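Local coordinates for protein putative acetyl-CoA acetyltransferase (Thermus thermophilus, PDB 1ULQ) that probably acts as a thiolase, reversibly cleaving 3-oxoacyl-CoA with coenzyme A into acetyl-CoA and a shortened acyl-CoA, at residues Glu117-Pro129 against Leu138-Val150. Residues are numbered along the deposited sequence; the frame is centred on the assembly and turned at random.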
loop_
_atom_site.group_PDB
_atom_site.type_symbol
_atom_site.label_atom_id
_atom_site.label_comp_id
_atom_site.label_asym_id
_atom_site.label_seq_id
_atom_site.Cartn_x
_atom_site.Cartn_y
_atom_site.Cartn_z
ATOM N N GLU C 117 20.774 -6.493 -9.869
ATOM C CA GLU C 117 20.137 -5.749 -8.795
ATOM C C GLU C 117 19.636 -4.437 -9.346
ATOM O O GLU C 117 20.423 -3.634 -9.849
ATOM C CB GLU C 117 21.118 -5.469 -7.651
ATOM C CG GLU C 117 20.448 -5.043 -6.343
ATOM C CD GLU C 117 19.687 -6.183 -5.685
ATOM O OE1 GLU C 117 20.327 -7.195 -5.349
ATOM O OE2 GLU C 117 18.452 -6.082 -5.505
ATOM N N SER C 118 18.324 -4.237 -9.284
ATOM C CA SER C 118 17.729 -2.987 -9.740
ATOM C C SER C 118 17.212 -2.265 -8.497
ATOM O O SER C 118 16.037 -2.379 -8.143
ATOM C CB SER C 118 16.567 -3.250 -10.699
ATOM O OG SER C 118 15.764 -2.085 -10.856
ATOM N N MET C 119 18.090 -1.524 -7.834
ATOM C CA MET C 119 17.711 -0.821 -6.624
ATOM C C MET C 119 16.689 0.281 -6.878
ATOM O O MET C 119 15.981 0.702 -5.968
ATOM C CB MET C 119 18.970 -0.262 -5.960
ATOM C CG MET C 119 19.967 -1.348 -5.613
ATOM S SD MET C 119 21.355 -0.792 -4.650
ATOM C CE MET C 119 20.737 -1.002 -3.003
ATOM N N SER C 120 16.608 0.729 -8.124
ATOM C CA SER C 120 15.687 1.786 -8.516
ATOM C C SER C 120 14.236 1.317 -8.530
ATOM O O SER C 120 13.331 2.056 -8.144
ATOM C CB SER C 120 16.048 2.302 -9.912
ATOM O OG SER C 120 17.407 2.704 -9.996
ATOM N N ARG C 121 14.023 0.085 -8.977
ATOM C CA ARG C 121 12.679 -0.462 -9.065
ATOM C C ARG C 121 12.269 -1.377 -7.929
ATOM O O ARG C 121 11.237 -2.033 -8.007
ATOM C CB ARG C 121 12.524 -1.196 -10.388
ATOM C CG ARG C 121 12.599 -0.273 -11.572
ATOM C CD ARG C 121 12.504 -1.009 -12.889
ATOM N NE ARG C 121 12.000 -0.090 -13.893
ATOM C CZ ARG C 121 10.714 0.065 -14.178
ATOM N NH1 ARG C 121 9.795 -0.656 -13.544
ATOM N NH2 ARG C 121 10.353 0.970 -15.078
ATOM N N ALA C 122 13.068 -1.422 -6.872
ATOM C CA ALA C 122 12.736 -2.275 -5.738
ATOM C C ALA C 122 11.339 -1.878 -5.248
ATOM O O ALA C 122 11.090 -0.711 -4.946
ATOM C CB ALA C 122 13.775 -2.101 -4.633
ATOM N N PRO C 123 10.411 -2.845 -5.169
ATOM C CA PRO C 123 9.042 -2.581 -4.724
ATOM C C PRO C 123 8.897 -2.293 -3.242
ATOM O O PRO C 123 9.886 -2.121 -2.522
ATOM C CB PRO C 123 8.308 -3.851 -5.123
ATOM C CG PRO C 123 9.337 -4.882 -4.910
ATOM C CD PRO C 123 10.574 -4.265 -5.512
ATOM N N TYR C 124 7.647 -2.221 -2.797
ATOM C CA TYR C 124 7.350 -1.995 -1.388
ATOM C C TYR C 124 6.728 -3.296 -0.897
ATOM O O TYR C 124 6.047 -3.979 -1.670
ATOM C CB TYR C 124 6.350 -0.841 -1.199
ATOM C CG TYR C 124 6.873 0.538 -1.550
ATOM C CD1 TYR C 124 6.423 1.213 -2.686
ATOM C CD2 TYR C 124 7.747 1.203 -0.705
ATOM C CE1 TYR C 124 6.822 2.530 -2.961
ATOM C CE2 TYR C 124 8.150 2.516 -0.971
ATOM C CZ TYR C 124 7.679 3.179 -2.094
ATOM O OH TYR C 124 8.020 4.509 -2.298
ATOM N N ALA C 125 6.974 -3.646 0.362
ATOM C CA ALA C 125 6.417 -4.859 0.926
ATOM C C ALA C 125 5.420 -4.498 2.021
ATOM O O ALA C 125 5.718 -3.687 2.893
ATOM C CB ALA C 125 7.516 -5.725 1.480
ATOM N N VAL C 126 4.234 -5.092 1.967
ATOM C CA VAL C 126 3.185 -4.828 2.942
ATOM C C VAL C 126 2.805 -6.120 3.637
ATOM O O VAL C 126 2.531 -7.119 2.975
ATOM C CB VAL C 126 1.948 -4.266 2.254
ATOM C CG1 VAL C 126 0.796 -4.206 3.224
ATOM C CG2 VAL C 126 2.255 -2.899 1.695
ATOM N N PRO C 127 2.745 -6.111 4.982
ATOM C CA PRO C 127 2.405 -7.284 5.799
ATOM C C PRO C 127 1.010 -7.811 5.516
ATOM O O PRO C 127 0.182 -7.103 4.951
ATOM C CB PRO C 127 2.514 -6.756 7.225
ATOM C CG PRO C 127 3.349 -5.525 7.096
ATOM C CD PRO C 127 2.858 -4.921 5.832
ATOM N N LYS C 128 0.741 -9.053 5.893
ATOM C CA LYS C 128 -0.591 -9.583 5.685
ATOM C C LYS C 128 -1.359 -9.487 6.987
ATOM O O LYS C 128 -0.782 -9.606 8.068
ATOM C CB LYS C 128 -0.529 -11.022 5.217
ATOM C CG LYS C 128 -0.931 -11.142 3.784
ATOM C CD LYS C 128 -0.712 -12.534 3.329
ATOM C CE LYS C 128 -1.353 -12.768 2.003
ATOM N NZ LYS C 128 -1.187 -14.209 1.729
ATOM N N PRO C 129 -2.671 -9.230 6.904
ATOM C CA PRO C 129 -3.516 -9.120 8.093
ATOM C C PRO C 129 -3.561 -10.475 8.764
ATOM O O PRO C 129 -3.455 -11.503 8.091
ATOM C CB PRO C 129 -4.873 -8.750 7.523
ATOM C CG PRO C 129 -4.537 -8.058 6.263
ATOM C CD PRO C 129 -3.440 -8.899 5.698
ATOM N N LEU C 138 -0.492 0.635 9.104
ATOM C CA LEU C 138 0.441 -0.385 8.664
ATOM C C LEU C 138 1.615 0.336 8.039
ATOM O O LEU C 138 1.581 1.559 7.890
ATOM C CB LEU C 138 -0.214 -1.309 7.640
ATOM C CG LEU C 138 -1.290 -2.244 8.180
ATOM C CD1 LEU C 138 -1.889 -3.034 7.018
ATOM C CD2 LEU C 138 -0.680 -3.173 9.220
ATOM N N VAL C 139 2.655 -0.416 7.690
ATOM C CA VAL C 139 3.828 0.173 7.071
ATOM C C VAL C 139 4.161 -0.477 5.752
ATOM O O VAL C 139 4.078 -1.694 5.619
ATOM C CB VAL C 139 5.050 0.041 7.956
ATOM C CG1 VAL C 139 6.279 0.468 7.183
ATOM C CG2 VAL C 139 4.884 0.906 9.180
ATOM N N MET C 140 4.520 0.339 4.769
ATOM C CA MET C 140 4.921 -0.192 3.471
ATOM C C MET C 140 6.436 -0.092 3.439
ATOM O O MET C 140 6.972 0.993 3.251
ATOM C CB MET C 140 4.334 0.629 2.331
ATOM C CG MET C 140 2.851 0.389 2.106
ATOM S SD MET C 140 2.245 0.945 0.479
ATOM C CE MET C 140 3.745 1.340 -0.346
ATOM N N TYR C 141 7.122 -1.220 3.645
ATOM C CA TYR C 141 8.588 -1.246 3.655
ATOM C C TYR C 141 9.176 -1.073 2.275
ATOM O O TYR C 141 8.753 -1.730 1.328
ATOM C CB TYR C 141 9.120 -2.561 4.251
ATOM C CG TYR C 141 8.718 -2.807 5.689
ATOM C CD1 TYR C 141 7.579 -3.537 5.992
ATOM C CD2 TYR C 141 9.463 -2.279 6.750
ATOM C CE1 TYR C 141 7.185 -3.737 7.310
ATOM C CE2 TYR C 141 9.076 -2.473 8.075
ATOM C CZ TYR C 141 7.935 -3.205 8.344
ATOM O OH TYR C 141 7.530 -3.419 9.640
ATOM N N ASP C 142 10.158 -0.187 2.169
ATOM C CA ASP C 142 10.843 0.056 0.899
ATOM C C ASP C 142 12.019 -0.920 0.785
ATOM O O ASP C 142 13.031 -0.767 1.483
ATOM C CB ASP C 142 11.337 1.502 0.844
ATOM C CG ASP C 142 12.133 1.795 -0.401
ATOM O OD1 ASP C 142 11.809 1.226 -1.468
ATOM O OD2 ASP C 142 13.074 2.605 -0.313
ATOM N N THR C 143 11.871 -1.919 -0.088
ATOM C CA THR C 143 12.892 -2.959 -0.258
ATOM C C THR C 143 14.194 -2.470 -0.869
ATOM O O THR C 143 15.125 -3.252 -1.059
ATOM C CB THR C 143 12.378 -4.154 -1.105
ATOM O OG1 THR C 143 12.252 -3.767 -2.474
ATOM C CG2 THR C 143 11.032 -4.604 -0.616
ATOM N N THR C 144 14.253 -1.182 -1.188
ATOM C CA THR C 144 15.467 -0.610 -1.744
ATOM C C THR C 144 16.416 -0.443 -0.579
ATOM O O THR C 144 17.627 -0.527 -0.739
ATOM C CB THR C 144 15.256 0.801 -2.332
ATOM O OG1 THR C 144 14.220 0.788 -3.321
ATOM C CG2 THR C 144 16.538 1.294 -2.966
ATOM N N LEU C 145 15.850 -0.216 0.602
ATOM C CA LEU C 145 16.636 0.017 1.803
ATOM C C LEU C 145 17.107 -1.239 2.533
ATOM O O LEU C 145 17.318 -2.277 1.907
ATOM C CB LEU C 145 15.849 0.938 2.738
ATOM C CG LEU C 145 15.327 2.225 2.062
ATOM C CD1 LEU C 145 14.629 3.100 3.094
ATOM C CD2 LEU C 145 16.474 3.006 1.412
ATOM N N GLY C 146 17.271 -1.150 3.851
ATOM C CA GLY C 146 17.765 -2.295 4.601
ATOM C C GLY C 146 16.806 -3.068 5.478
ATOM O O GLY C 146 15.915 -3.747 4.982
ATOM N N TRP C 147 17.000 -2.978 6.789
ATOM C CA TRP C 147 16.159 -3.686 7.728
ATOM C C TRP C 147 14.666 -3.419 7.568
ATOM O O TRP C 147 14.231 -2.271 7.448
ATOM C CB TRP C 147 16.597 -3.356 9.148
ATOM C CG TRP C 147 17.900 -3.974 9.513
ATOM C CD1 TRP C 147 19.130 -3.391 9.454
ATOM C CD2 TRP C 147 18.107 -5.308 9.994
ATOM N NE1 TRP C 147 20.095 -4.279 9.876
ATOM C CE2 TRP C 147 19.494 -5.464 10.212
ATOM C CE3 TRP C 147 17.253 -6.388 10.261
ATOM C CZ2 TRP C 147 20.050 -6.657 10.687
ATOM C CZ3 TRP C 147 17.802 -7.574 10.733
ATOM C CH2 TRP C 147 19.191 -7.700 10.942
ATOM N N ARG C 148 13.888 -4.497 7.560
ATOM C CA ARG C 148 12.442 -4.409 7.429
ATOM C C ARG C 148 11.818 -5.651 8.051
ATOM O O ARG C 148 12.510 -6.650 8.251
ATOM C CB ARG C 148 12.051 -4.253 5.953
ATOM C CG ARG C 148 12.903 -5.022 4.935
ATOM C CD ARG C 148 12.583 -4.556 3.492
ATOM N NE ARG C 148 12.981 -5.509 2.450
ATOM C CZ ARG C 148 14.211 -5.625 1.955
ATOM N NH1 ARG C 148 15.184 -4.841 2.398
ATOM N NH2 ARG C 148 14.471 -6.533 1.018
ATOM N N PHE C 149 10.528 -5.587 8.373
ATOM C CA PHE C 149 9.847 -6.711 9.001
ATOM C C PHE C 149 10.765 -7.223 10.103
ATOM O O PHE C 149 10.943 -8.430 10.281
ATOM C CB PHE C 149 9.586 -7.833 7.993
ATOM C CG PHE C 149 8.601 -7.478 6.898
ATOM C CD1 PHE C 149 9.045 -7.028 5.658
ATOM C CD2 PHE C 149 7.227 -7.650 7.090
ATOM C CE1 PHE C 149 8.142 -6.763 4.627
ATOM C CE2 PHE C 149 6.316 -7.387 6.060
ATOM C CZ PHE C 149 6.775 -6.944 4.827
ATOM N N VAL C 150 11.355 -6.285 10.837
ATOM C CA VAL C 150 12.281 -6.618 11.914
ATOM C C VAL C 150 11.727 -7.603 12.936
ATOM O O VAL C 150 10.573 -7.501 13.348
ATOM C CB VAL C 150 12.730 -5.353 12.672
ATOM C CG1 VAL C 150 13.639 -5.727 13.832
ATOM C CG2 VAL C 150 13.432 -4.418 11.731
#
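Pro123 O receives the backbone N of Thr143 at 3.1 Å. Thr143 OG1 also lies near this carbonyl, and it bonds Asn57 outside the hairpin. OG1 sits between the backbone N and the carbonyl carbon (chi1 72°), which turns it to Pro123 and the methyl of Ala122. Strands 124-126 and 138-142 pair as an antiparallel beta hairpin. Ala125 and Tyr141 form its hydrogen-bonded pair: Ala125 N reaches Tyr141 O at 2.8 Å, and Tyr141 N returns to Ala125 O at 2.9 Å. Tyr124 faces Asp142 in the adjacent non-hydrogen-bonded pair.

The two faces of the hairpin differ. On the Tyr124 face, the bent chain of Met140 lays CE over one face of the Tyr124 ring, 3.4 Å from CG. Met140 CG also meets Val126 CG2. After the type I turn Asp142-Leu145 the chain returns, so that Phe149 packs on the Ala125 and Tyr141 face. There the Ala125 methyl meets the edge of the Phe149 ring, with CB 3.4 Å from CE1. Pro127 CG touches Phe149 CE2 at 3.7 Å. Tyr141 CD1 lies over one face of the Phe149 ring, offset toward its rim.

Strands of two other subunits continue the two-stranded sheet on its two edges, consistent with the tetramerization loop of tetrameric thiolases. Tyr124 and Val126 pair with a strand of the second subunit, and Leu138 and Met140 with one of the third. Asp142 OD2 accepts Gly136 N of the third subunit. At the base, residues 117-118 end strand 110-118 of the central mixed sheet, and the chain then runs through a loop to strand 124-126. The backbone of Glu117 hydrogen-bonds Gly258 of strand 256-266, and Met119 packs on Leu358 of helix 358-375.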